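Local coordinates for probable adhesion protein (Pseudomonas aeruginosa PAO1, PDB 6R3Z) that probably serves as the periplasmic solute-binding protein of a metal-uptake transport system, capturing ferrous iron and related divalent metal ions such as nickel and manganese, at residues V20-G25 / A149-A154. Sequence-based numbering, arbitrary orientation. Where two conformers were deposited one is given.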
# COMPACT_ATOMS: atom_id res chain seq x y z
N VAL A 20 7.29 6.92 -8.28
CA VAL A 20 8.22 7.11 -9.40
C VAL A 20 7.86 8.36 -10.23
O VAL A 20 8.75 9.17 -10.52
CB VAL A 20 8.38 5.81 -10.23
CG1 VAL A 20 9.26 6.04 -11.46
CG2 VAL A 20 8.97 4.68 -9.36
N SER A 21 6.56 8.56 -10.57
CA SER A 21 6.12 9.74 -11.34
C SER A 21 6.52 11.05 -10.63
O SER A 21 7.01 11.98 -11.27
CB SER A 21 4.60 9.71 -11.55
OG SER A 21 4.25 8.58 -12.32
N ASN A 22 6.32 11.12 -9.30
CA ASN A 22 6.69 12.32 -8.54
C ASN A 22 8.20 12.53 -8.47
O ASN A 22 8.66 13.67 -8.51
CB ASN A 22 6.05 12.33 -7.17
CG ASN A 22 4.65 12.88 -7.27
OD1 ASN A 22 4.46 14.11 -7.30
ND2 ASN A 22 3.63 12.00 -7.34
N ILE A 23 8.98 11.43 -8.44
CA ILE A 23 10.43 11.49 -8.42
C ILE A 23 10.98 11.97 -9.81
O ILE A 23 11.85 12.82 -9.83
CB ILE A 23 11.07 10.14 -8.02
CG1 ILE A 23 10.74 9.76 -6.54
CG2 ILE A 23 12.60 10.15 -8.25
CD1 ILE A 23 10.93 8.29 -6.22
N VAL A 24 10.55 11.35 -10.91
CA VAL A 24 11.13 11.62 -12.23
C VAL A 24 10.50 12.78 -13.00
O VAL A 24 11.16 13.35 -13.88
CB VAL A 24 11.15 10.33 -13.12
CG1 VAL A 24 11.85 9.18 -12.39
CG2 VAL A 24 9.74 9.93 -13.58
N GLY A 25 9.22 13.05 -12.75
CA GLY A 25 8.49 14.06 -13.51
C GLY A 25 8.50 13.70 -14.99
O GLY A 25 8.32 12.54 -15.35
N ALA A 149 8.24 14.14 -0.39
CA ALA A 149 8.28 13.80 1.04
C ALA A 149 7.69 14.94 1.89
O ALA A 149 6.98 14.67 2.86
CB ALA A 149 9.72 13.51 1.46
N LYS A 150 7.92 16.21 1.48
CA LYS A 150 7.37 17.37 2.20
C LYS A 150 5.82 17.34 2.11
O LYS A 150 5.14 17.56 3.12
CB LYS A 150 7.95 18.68 1.63
CG LYS A 150 7.65 19.89 2.49
CD LYS A 150 8.26 21.17 1.93
CE LYS A 150 7.79 22.37 2.71
NZ LYS A 150 8.14 23.64 2.04
N ARG A 151 5.28 17.03 0.91
CA ARG A 151 3.83 16.93 0.69
C ARG A 151 3.23 15.80 1.53
O ARG A 151 2.17 15.99 2.12
CB ARG A 151 3.48 16.76 -0.81
CG ARG A 151 3.69 18.05 -1.63
CD ARG A 151 2.68 18.24 -2.76
NE ARG A 151 2.46 17.05 -3.60
CZ ARG A 151 3.26 16.63 -4.58
NH1 ARG A 151 4.39 17.29 -4.84
NH2 ARG A 151 2.95 15.56 -5.30
N LEU A 152 3.93 14.66 1.62
CA LEU A 152 3.43 13.52 2.40
C LEU A 152 3.36 13.85 3.90
O LEU A 152 2.37 13.50 4.56
CB LEU A 152 4.21 12.22 2.13
CG LEU A 152 4.22 11.70 0.66
CD1 LEU A 152 5.08 10.44 0.51
CD2 LEU A 152 2.79 11.49 0.11
N ARG A 153 4.38 14.55 4.43
CA ARG A 153 4.40 14.97 5.84
C ARG A 153 3.23 15.95 6.11
O ARG A 153 2.56 15.83 7.13
CB ARG A 153 5.74 15.62 6.20
CG ARG A 153 6.88 14.62 6.36
CD ARG A 153 8.11 15.25 7.00
NE ARG A 153 8.71 16.28 6.16
CZ ARG A 153 9.66 16.07 5.25
NH1 ARG A 153 10.12 17.07 4.52
NH2 ARG A 153 10.15 14.85 5.06
N ALA A 154 2.97 16.86 5.16
CA ALA A 154 1.91 17.87 5.25
C ALA A 154 0.52 17.21 5.26
O ALA A 154 -0.33 17.61 6.04
CB ALA A 154 2.02 18.89 4.13
O HOH W 1 6.57 16.02 -6.54
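The guanidinium of R151 meets N22 at its edge: the amide oxygen OD1 lies nearly in the guanidinium plane and takes a hydrogen bond from NH2. The bond is 2.9 Å from R151 NH2 to N22 OD1 and fairly straight, with 161° at the hydrogen. Relative to the amide, the donor stands well above the carbonyl plane, off the lone-pair directions. The amide and guanidinium planes are turned 53° apart, and the side chains cross at about a right angle. A water closes a small ring beside this bond. It donates to N22 OD1 at 2.9 Å and accepts from R151 NH1 at 3.0 Å, so OD1 receives two hydrogen bonds, and direct and water-bridged links together engage both terminal nitrogens of the arginine. The long R151 chain gets there by folding: CG sits anti to the carbonyl carbon (chi1 -73°), and bends at chi2 and chi3 swing the head across to N22. R151 NH2 also forms a salt bridge with E262 of helix 260-277, which helps fix the rotation of the guanidinium. At the other end of the amide, N22 ND2 donates to the carbonyl oxygen of S18, one turn back in its own helix, so both amide ends are held. The contact is small, burying 63 Å², and polar, at the surface and away from the metal site. It ties the end of helix 14-24, which follows the first strand of one four-stranded parallel sheet (order 2-1-3-4), to helix 138-160, which comes in the chain between the two such sheets, a two-lobe layout fitting a family 9 solute-binding protein. On helix 14-24, V20 and V24 pack on strands 8-11 and 29-32, and I23 and V24 also touch helix 116-133.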